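Local atomic coordinates of putative glucosidase lplD, ALPHA-GALACTURONIDASE (Bacillus subtilis, PDB entry 3FEF), a protein that hydrolyses alpha-1,4-linked galacturonides such as di-galacturonate to release alpha-D-galacturonate, as a glycosyl hydrolase of family 4 that uses NAD(+) and manganese. Residues Gly167-Val172 / Gly203-Thr208; Phe207-Lys212 / Tyr262-Ala267; Asn346-Gly351 / Gln359-Thr364. All blocks are in the same frame, centred on the assembly; numbering follows the deposited sequence.

Interaction 1. Residues Gly167-Val172 / Gly203-Thr208. With MG (magnesium ion), chain G.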
loop_
_atom_site.group_PDB
_atom_site.type_symbol
_atom_site.label_atom_id
_atom_site.label_comp_id
_atom_site.label_asym_id
_atom_site.label_seq_id
_atom_site.Cartn_x
_atom_site.Cartn_y
_atom_site.Cartn_z
ATOM N N GLY A 167 -7.488 -2.009 -23.206
ATOM C CA GLY A 167 -7.095 -1.228 -24.354
ATOM C C GLY A 167 -6.017 -1.979 -25.122
ATOM O O GLY A 167 -5.104 -2.578 -24.507
ATOM N N CYS A 168 -6.119 -1.940 -26.459
ATOM C CA CYS A 168 -5.161 -2.601 -27.354
ATOM C C CYS A 168 -4.452 -1.651 -28.300
ATOM O O CYS A 168 -5.052 -0.746 -28.867
ATOM C CB CYS A 168 -5.848 -3.677 -28.204
ATOM S SG CYS A 168 -6.172 -5.137 -27.259
ATOM N N CYS A 169 -3.178 -1.926 -28.514
ATOM C CA CYS A 169 -2.316 -1.090 -29.324
ATOM C C CYS A 169 -1.325 -2.008 -30.022
ATOM O O CYS A 169 -0.988 -3.071 -29.497
ATOM C CB CYS A 169 -1.564 -0.103 -28.438
ATOM S SG CYS A 169 -0.404 0.930 -29.352
ATOM N N HIS A 170 -0.859 -1.608 -31.203
ATOM C CA HIS A 170 0.025 -2.461 -31.983
ATOM C C HIS A 170 1.467 -1.946 -31.995
ATOM O O HIS A 170 2.303 -2.515 -32.671
ATOM C CB HIS A 170 -0.482 -2.621 -33.415
ATOM C CG HIS A 170 -0.534 -1.332 -34.176
ATOM N ND1 HIS A 170 -1.653 -0.916 -34.867
ATOM C CD2 HIS A 170 0.384 -0.346 -34.320
ATOM C CE1 HIS A 170 -1.414 0.259 -35.422
ATOM N NE2 HIS A 170 -0.183 0.625 -35.109
ATOM N N GLU A 171 1.769 -0.899 -31.233
ATOM C CA GLU A 171 3.117 -0.349 -31.267
ATOM C C GLU A 171 4.179 -1.371 -30.856
ATOM O O GLU A 171 5.234 -1.462 -31.478
ATOM C CB GLU A 171 3.220 0.908 -30.399
ATOM C CG GLU A 171 2.679 2.154 -31.089
ATOM C CD GLU A 171 3.191 2.292 -32.520
ATOM O OE1 GLU A 171 4.389 2.592 -32.712
ATOM O OE2 GLU A 171 2.392 2.089 -33.450
ATOM N N VAL A 172 3.906 -2.146 -29.811
ATOM C CA VAL A 172 4.894 -3.092 -29.345
ATOM C C VAL A 172 5.220 -4.123 -30.446
ATOM O O VAL A 172 6.342 -4.606 -30.528
ATOM C CB VAL A 172 4.460 -3.779 -28.048
ATOM C CG1 VAL A 172 5.487 -4.816 -27.636
ATOM C CG2 VAL A 172 4.244 -2.744 -26.921
ATOM N N GLY A 203 4.905 -0.018 -19.150
ATOM C CA GLY A 203 4.850 1.426 -19.321
ATOM C C GLY A 203 3.411 1.885 -19.432
ATOM O O GLY A 203 2.505 1.299 -18.846
ATOM N N ILE A 204 3.204 2.962 -20.154
ATOM C CA ILE A 204 1.861 3.406 -20.463
ATOM C C ILE A 204 1.830 3.439 -21.988
ATOM O O ILE A 204 2.889 3.463 -22.630
ATOM C CB ILE A 204 1.598 4.803 -19.900
ATOM C CG1 ILE A 204 2.655 5.780 -20.405
ATOM C CG2 ILE A 204 1.601 4.775 -18.361
ATOM C CD1 ILE A 204 2.536 7.195 -19.793
ATOM N N ASN A 205 0.635 3.434 -22.565
ATOM C CA ASN A 205 0.480 3.372 -24.023
ATOM C C ASN A 205 1.329 4.402 -24.795
ATOM O O ASN A 205 1.384 5.576 -24.429
ATOM C CB ASN A 205 -1.010 3.514 -24.395
ATOM C CG ASN A 205 -1.266 3.269 -25.880
ATOM O OD1 ASN A 205 -0.978 2.182 -26.427
ATOM N ND2 ASN A 205 -1.769 4.283 -26.543
ATOM N N HIS A 206 1.980 3.955 -25.864
ATOM C CA HIS A 206 2.914 4.786 -26.652
ATOM C C HIS A 206 4.189 5.185 -25.924
ATOM O O HIS A 206 5.032 5.881 -26.486
ATOM C CB HIS A 206 2.219 6.033 -27.240
ATOM C CG HIS A 206 1.160 5.704 -28.245
ATOM N ND1 HIS A 206 0.130 6.559 -28.557
ATOM C CD2 HIS A 206 0.945 4.578 -28.967
ATOM C CE1 HIS A 206 -0.652 5.993 -29.461
ATOM N NE2 HIS A 206 -0.174 4.791 -29.730
ATOM N N PHE A 207 4.324 4.754 -24.675
ATOM C CA PHE A 207 5.530 5.011 -23.883
ATOM C C PHE A 207 5.845 3.718 -23.114
ATOM O O PHE A 207 5.902 3.701 -21.882
ATOM C CB PHE A 207 5.293 6.171 -22.915
ATOM C CG PHE A 207 6.567 6.773 -22.339
ATOM C CD1 PHE A 207 7.562 7.280 -23.180
ATOM C CD2 PHE A 207 6.754 6.844 -20.962
ATOM C CE1 PHE A 207 8.732 7.843 -22.653
ATOM C CE2 PHE A 207 7.913 7.394 -20.432
ATOM C CZ PHE A 207 8.906 7.900 -21.287
ATOM N N THR A 208 6.008 2.640 -23.883
ATOM C CA THR A 208 6.272 1.307 -23.397
ATOM C C THR A 208 7.747 0.946 -23.538
ATOM O O THR A 208 8.433 1.417 -24.450
ATOM C CB THR A 208 5.472 0.272 -24.214
ATOM O OG1 THR A 208 5.457 0.693 -25.582
ATOM C CG2 THR A 208 4.039 0.177 -23.719
HETATM MG MG MG G . -1.202 2.973 -30.696
HETATM O O HOH W 1 -2.327 1.261 -31.895
HETATM O O HOH W 2 -0.168 2.944 -32.795
HETATM O O HOH W 3 -2.861 3.330 -29.085
#
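Cys169 and His206 meet at a magnesium ion, the metal seen here at the site that serves manganese in the active enzyme. The SG of Cys169 stands anti to the backbone N (chi1 177°), and this swing brings the sulfur to the metal, with Cys169 SG 2.6 Å from magnesium. From the other segment His206 NE2 binds the same ion at 2.3 Å. Three waters bring the ligands seen to five. The sulfur is also gripped from its own segment: Glu171 N donates to Cys169 SG at 3.4 Å, in a nearly straight bond of 168°. Next comes His170, probably the proton donor, as in relatives. Its backbone N gives a bond to one metal water. Glu171 OE2 accepts from a second metal water at 2.8 Å, so the carboxylate acts in the second shell. Its other oxygen, OE1, accepts from Gly269 N. Glu171 CG lies 3.7 Å from His206 CD2, with carboxylate and ring planes 77° apart. The ring is steadied at its far nitrogen, where His206 ND1 bonds Thr110 OG1, and it stacks on His272. Val172 CG2 packs against Thr208 OG1, which is hydrogen-bonded to Ala267 O. The site sits where strand 164-167 of the parallel sheet leads into helix 171-187, facing the turn between strands 197-202 and 207-215, with Glu363 of strand 361-369 beside Val172 and Thr208.

Interaction 2. Residues Phe207-Lys212 / Tyr262-Ala267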
loop_
_atom_site.group_PDB
_atom_site.type_symbol
_atom_site.label_atom_id
_atom_site.label_comp_id
_atom_site.label_asym_id
_atom_site.label_seq_id
_atom_site.Cartn_x
_atom_site.Cartn_y
_atom_site.Cartn_z
ATOM N N PHE A 207 4.324 4.754 -24.675
ATOM C CA PHE A 207 5.530 5.011 -23.883
ATOM C C PHE A 207 5.845 3.718 -23.114
ATOM O O PHE A 207 5.902 3.701 -21.882
ATOM C CB PHE A 207 5.293 6.171 -22.915
ATOM C CG PHE A 207 6.567 6.773 -22.339
ATOM C CD1 PHE A 207 7.562 7.280 -23.180
ATOM C CD2 PHE A 207 6.754 6.844 -20.962
ATOM C CE1 PHE A 207 8.732 7.843 -22.653
ATOM C CE2 PHE A 207 7.913 7.394 -20.432
ATOM C CZ PHE A 207 8.906 7.900 -21.287
ATOM N N THR A 208 6.008 2.640 -23.883
ATOM C CA THR A 208 6.272 1.307 -23.397
ATOM C C THR A 208 7.747 0.946 -23.538
ATOM O O THR A 208 8.433 1.417 -24.450
ATOM C CB THR A 208 5.472 0.272 -24.214
ATOM O OG1 THR A 208 5.457 0.693 -25.582
ATOM C CG2 THR A 208 4.039 0.177 -23.719
ATOM N N TRP A 209 8.225 0.089 -22.638
ATOM C CA TRP A 209 9.636 -0.228 -22.568
ATOM C C TRP A 209 9.836 -1.714 -22.366
ATOM O O TRP A 209 9.063 -2.384 -21.667
ATOM C CB TRP A 209 10.288 0.550 -21.415
ATOM C CG TRP A 209 10.187 2.029 -21.646
ATOM C CD1 TRP A 209 9.074 2.809 -21.497
ATOM C CD2 TRP A 209 11.236 2.898 -22.092
ATOM N NE1 TRP A 209 9.369 4.112 -21.827
ATOM C CE2 TRP A 209 10.688 4.195 -22.191
ATOM C CE3 TRP A 209 12.583 2.704 -22.420
ATOM C CZ2 TRP A 209 11.439 5.293 -22.608
ATOM C CZ3 TRP A 209 13.334 3.797 -22.832
ATOM C CH2 TRP A 209 12.765 5.074 -22.923
ATOM N N ILE A 210 10.906 -2.220 -22.949
ATOM C CA ILE A 210 11.236 -3.614 -22.806
ATOM C C ILE A 210 12.486 -3.712 -21.983
ATOM O O ILE A 210 13.553 -3.238 -22.381
ATOM C CB ILE A 210 11.424 -4.278 -24.197
ATOM C CG1 ILE A 210 10.100 -4.232 -24.960
ATOM C CG2 ILE A 210 11.945 -5.701 -24.037
ATOM C CD1 ILE A 210 10.189 -4.628 -26.504
ATOM N N THR A 211 12.355 -4.326 -20.814
ATOM C CA THR A 211 13.467 -4.429 -19.882
ATOM C C THR A 211 14.121 -5.821 -19.942
ATOM O O THR A 211 15.214 -6.023 -19.423
ATOM C CB THR A 211 12.971 -4.157 -18.459
ATOM O OG1 THR A 211 11.920 -5.081 -18.154
ATOM C CG2 THR A 211 12.407 -2.766 -18.365
ATOM N N LYS A 212 13.439 -6.780 -20.563
ATOM C CA LYS A 212 14.001 -8.106 -20.786
ATOM C C LYS A 212 13.405 -8.616 -22.081
ATOM O O LYS A 212 12.243 -8.335 -22.390
ATOM C CB LYS A 212 13.625 -9.092 -19.672
ATOM C CG LYS A 212 13.891 -8.639 -18.252
ATOM C CD LYS A 212 12.988 -9.436 -17.297
ATOM C CE LYS A 212 13.217 -9.064 -15.838
ATOM N NZ LYS A 212 12.031 -9.396 -14.974
ATOM N N TYR A 262 18.732 5.261 -21.185
ATOM C CA TYR A 262 17.952 4.631 -20.120
ATOM C C TYR A 262 18.228 3.164 -19.869
ATOM O O TYR A 262 17.869 2.658 -18.827
ATOM C CB TYR A 262 16.455 4.860 -20.358
ATOM C CG TYR A 262 16.034 6.310 -20.270
ATOM C CD1 TYR A 262 16.027 6.982 -19.040
ATOM C CD2 TYR A 262 15.632 7.008 -21.404
ATOM C CE1 TYR A 262 15.628 8.314 -18.948
ATOM C CE2 TYR A 262 15.217 8.344 -21.325
ATOM C CZ TYR A 262 15.210 8.985 -20.087
ATOM O OH TYR A 262 14.818 10.299 -20.005
ATOM N N GLY A 263 18.853 2.479 -20.825
ATOM C CA GLY A 263 19.197 1.066 -20.645
ATOM C C GLY A 263 18.051 0.070 -20.827
ATOM O O GLY A 263 18.217 -1.123 -20.582
ATOM N N ALA A 264 16.876 0.548 -21.227
ATOM C CA ALA A 264 15.793 -0.363 -21.605
ATOM C C ALA A 264 15.414 -0.035 -23.036
ATOM O O ALA A 264 15.665 1.051 -23.489
ATOM C CB ALA A 264 14.591 -0.223 -20.664
ATOM N N ILE A 265 14.819 -0.975 -23.756
ATOM C CA ILE A 265 14.489 -0.751 -25.145
ATOM C C ILE A 265 13.138 -0.044 -25.315
ATOM O O ILE A 265 12.111 -0.588 -24.985
ATOM C CB ILE A 265 14.446 -2.084 -25.909
ATOM C CG1 ILE A 265 15.813 -2.794 -25.837
ATOM C CG2 ILE A 265 13.947 -1.859 -27.346
ATOM C CD1 ILE A 265 15.830 -4.212 -26.469
ATOM N N PRO A 266 13.144 1.167 -25.879
ATOM C CA PRO A 266 11.887 1.865 -26.076
ATOM C C PRO A 266 11.039 1.052 -27.042
ATOM O O PRO A 266 11.559 0.534 -28.031
ATOM C CB PRO A 266 12.315 3.189 -26.699
ATOM C CG PRO A 266 13.799 3.312 -26.386
ATOM C CD PRO A 266 14.286 1.906 -26.443
ATOM N N ALA A 267 9.752 0.907 -26.747
ATOM C CA ALA A 267 8.929 -0.058 -27.492
ATOM C C ALA A 267 7.706 0.560 -28.153
ATOM O O ALA A 267 6.607 0.039 -28.019
ATOM C CB ALA A 267 8.508 -1.218 -26.561
#
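Trp209 CG lies anti to its own carbonyl carbon (chi1 -62°), and this turn lays the indole across Pro266. Thr208 OG1 is set between backbone N and carbonyl carbon (chi1 38°), a position from which it can reach Ala267 O. The motif is an antiparallel pairing of strand 207-215 with the short strand 265-266. Ile210 and Ile265 form the hydrogen-bonded pair: Ile210 N reaches Ile265 O and Ile265 N reaches Ile210 O, both at 2.9 Å. Trp209 and Pro266 are the non-hydrogen-bonded pair next to them. Ala267 N then donates to Thr208 O.

On the face of Trp209 and Pro266, the proline CA makes a CH-pi contact over the six-membered ring, 4.2 Å from the centroid. Pro266 CG also touches Trp209 CZ3 at 3.6 Å. Ala264 O sits at the indole edge, near its plane. Tyr262 CD2 meets Trp209 CH2 obliquely, neither stacked nor edge-to-face, the two ring planes 81° apart. Leu258 of helix 253-262 packs on both Trp209 and Pro266.

The opposite face carries Ile210 and Ile265, whose CB atoms are 4.1 Å apart. Both touch Thr175 of helix 171-187. Ile210 CG1 and CD1 pack on Ala267 CB, each at 3.8 Å. At the far end Thr208 OG1 gives its proton to Ala267 O at 2.8 Å, approaching from above the carbonyl plane.

Interaction 3. Residues Asn346-Gly351 / Gln359-Thr364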
loop_
_atom_site.group_PDB
_atom_site.type_symbol
_atom_site.label_atom_id
_atom_site.label_comp_id
_atom_site.label_asym_id
_atom_site.label_seq_id
_atom_site.Cartn_x
_atom_site.Cartn_y
_atom_site.Cartn_z
ATOM N N ASN A 346 -3.587 -2.864 -22.171
ATOM C CA ASN A 346 -3.753 -1.772 -21.254
ATOM C C ASN A 346 -4.862 -2.079 -20.245
ATOM O O ASN A 346 -5.982 -2.383 -20.625
ATOM C CB ASN A 346 -4.050 -0.490 -22.042
ATOM C CG ASN A 346 -2.820 0.056 -22.734
ATOM O OD1 ASN A 346 -2.227 1.019 -22.257
ATOM N ND2 ASN A 346 -2.408 -0.570 -23.847
HETATM N N MSE A 347 -4.536 -1.961 -18.965
HETATM C CA MSE A 347 -5.463 -2.235 -17.886
HETATM C C MSE A 347 -5.086 -1.463 -16.627
HETATM O O MSE A 347 -3.938 -1.086 -16.453
HETATM C CB MSE A 347 -5.387 -3.712 -17.533
HETATM C CG MSE A 347 -6.066 -4.568 -18.545
HETATM SE SE MSE A 347 -6.177 -6.347 -17.836
HETATM C CE MSE A 347 -7.982 -6.131 -17.095
ATOM N N PRO A 348 -6.047 -1.293 -15.714
ATOM C CA PRO A 348 -5.755 -0.661 -14.422
ATOM C C PRO A 348 -4.576 -1.337 -13.713
ATOM O O PRO A 348 -4.500 -2.568 -13.649
ATOM C CB PRO A 348 -7.034 -0.882 -13.607
ATOM C CG PRO A 348 -8.170 -1.137 -14.667
ATOM C CD PRO A 348 -7.417 -1.845 -15.802
ATOM N N ASN A 349 -3.681 -0.530 -13.158
ATOM C CA ASN A 349 -2.516 -1.029 -12.424
ATOM C C ASN A 349 -2.930 -1.565 -11.063
ATOM O O ASN A 349 -3.533 -0.854 -10.270
ATOM C CB ASN A 349 -1.505 0.119 -12.246
ATOM C CG ASN A 349 -0.124 -0.348 -11.743
ATOM O OD1 ASN A 349 0.302 -1.459 -12.011
ATOM N ND2 ASN A 349 0.597 0.550 -11.056
ATOM N N GLN A 350 -2.586 -2.821 -10.789
ATOM C CA GLN A 350 -2.793 -3.419 -9.489
ATOM C C GLN A 350 -1.474 -4.033 -9.030
ATOM O O GLN A 350 -1.462 -4.983 -8.270
ATOM C CB GLN A 350 -3.871 -4.489 -9.567
ATOM C CG GLN A 350 -5.223 -3.966 -10.006
ATOM C CD GLN A 350 -5.815 -3.018 -8.993
ATOM O OE1 GLN A 350 -6.427 -2.006 -9.343
ATOM N NE2 GLN A 350 -5.634 -3.333 -7.722
ATOM N N GLY A 351 -0.368 -3.482 -9.516
ATOM C CA GLY A 351 0.951 -3.954 -9.142
ATOM C C GLY A 351 1.777 -4.484 -10.299
ATOM O O GLY A 351 2.940 -4.825 -10.112
ATOM N N GLN A 359 -4.562 1.687 -10.126
ATOM C CA GLN A 359 -5.735 2.053 -10.937
ATOM C C GLN A 359 -5.376 2.728 -12.257
ATOM O O GLN A 359 -6.154 2.702 -13.204
ATOM C CB GLN A 359 -6.616 3.019 -10.174
ATOM C CG GLN A 359 -6.941 2.555 -8.798
ATOM C CD GLN A 359 -8.191 1.789 -8.822
ATOM O OE1 GLN A 359 -8.251 0.698 -9.402
ATOM N NE2 GLN A 359 -9.238 2.362 -8.235
ATOM N N ALA A 360 -4.237 3.404 -12.303
ATOM C CA ALA A 360 -3.866 4.070 -13.539
ATOM C C ALA A 360 -3.748 2.991 -14.623
ATOM O O ALA A 360 -3.403 1.856 -14.334
ATOM C CB ALA A 360 -2.567 4.827 -13.378
ATOM N N ILE A 361 -4.076 3.359 -15.852
ATOM C CA ILE A 361 -4.011 2.455 -17.001
ATOM C C ILE A 361 -2.563 2.277 -17.446
ATOM O O ILE A 361 -1.950 3.220 -17.939
ATOM C CB ILE A 361 -4.821 3.034 -18.194
ATOM C CG1 ILE A 361 -6.243 3.394 -17.731
ATOM C CG2 ILE A 361 -4.844 2.037 -19.410
ATOM C CD1 ILE A 361 -6.956 2.252 -17.053
ATOM N N VAL A 362 -2.024 1.076 -17.246
ATOM C CA VAL A 362 -0.683 0.741 -17.714
ATOM C C VAL A 362 -0.711 -0.404 -18.763
ATOM O O VAL A 362 -1.659 -1.203 -18.819
ATOM C CB VAL A 362 0.223 0.387 -16.509
ATOM C CG1 VAL A 362 0.356 1.625 -15.546
ATOM C CG2 VAL A 362 -0.387 -0.776 -15.740
ATOM N N GLU A 363 0.314 -0.456 -19.603
ATOM C CA GLU A 363 0.454 -1.509 -20.597
ATOM C C GLU A 363 1.494 -2.546 -20.158
ATOM O O GLU A 363 2.653 -2.195 -19.942
ATOM C CB GLU A 363 0.854 -0.883 -21.965
ATOM C CG GLU A 363 0.864 -1.862 -23.175
ATOM C CD GLU A 363 0.759 -1.156 -24.543
ATOM O OE1 GLU A 363 0.419 0.054 -24.599
ATOM O OE2 GLU A 363 0.986 -1.829 -25.581
ATOM N N THR A 364 1.065 -3.806 -19.999
ATOM C CA THR A 364 1.965 -4.944 -19.739
ATOM C C THR A 364 1.431 -6.169 -20.455
ATOM O O THR A 364 0.331 -6.142 -21.021
ATOM C CB THR A 364 2.050 -5.341 -18.238
ATOM O OG1 THR A 364 0.761 -5.757 -17.784
ATOM C CG2 THR A 364 2.537 -4.186 -17.374
HETATM O O HOH W 4 -1.553 3.095 -20.581
#
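The beta hairpin of strands 341-348 and 361-369 brings Asn346 and Glu363 side by side near the metal site. Asn346 ND2 donates to Glu363 OE1 at 3.0 Å. It meets the oxygen from above the carboxylate plane, and the amide and carboxylate planes are 65° apart. With CG anti to the backbone N (chi1 -172°), the extended chain of Glu363 carries its carboxylate to this amide. Its second oxygen, OE2, accepts from Asn344 ND2. With an alanine in place of Glu363, Asn346 ND2 is likely to lose its bond across the strands, keeping a weak one to Gly167 O, and Asn344 ND2 its carboxylate partner. On the other branch of the amide, a water donates to Asn346 OD1 and to Ile361 O.

The strands are antiparallel, with selenomethionine Met347 and Val362 as the hydrogen-bonded pair, each N bonded to the other's O at 3.0 Å. Asn346-Glu363 and Pro348-Ile361 are the non-hydrogen-bonded pairs on either side. Further along, Asn349 N donates to Ala360 O and Gln359 N to Asn349 O, the latter almost straight at 177°. Asn349 OD1 accepts from Gly351 N in an Asx turn and also from Val353 N. Val362 CG2 packs on Asn349 CB at 3.8 Å.

Along the chain, interaction 2 follows directly from interaction 1, since both use Phe207 and Thr208 of strand 207-215; interaction 3 comes later. The centres of interactions 1 and 2 are about 12 Å apart, those of 1 and 3 about 11 Å, and those of 2 and 3 about 17 Å. Interaction 1 joins the N-terminal, Rossmann-like part to the C-terminal part at the metal, and the other two lie within the C-terminal part. Probable backbone bonds tie 1 to 3: Gly167 O with Asn346 N, and Gly203 O with Glu363 N. Thr208 CG2 packs on Glu363 CD. The metal site is thus bordered by two antiparallel sheets and the edge of the parallel one.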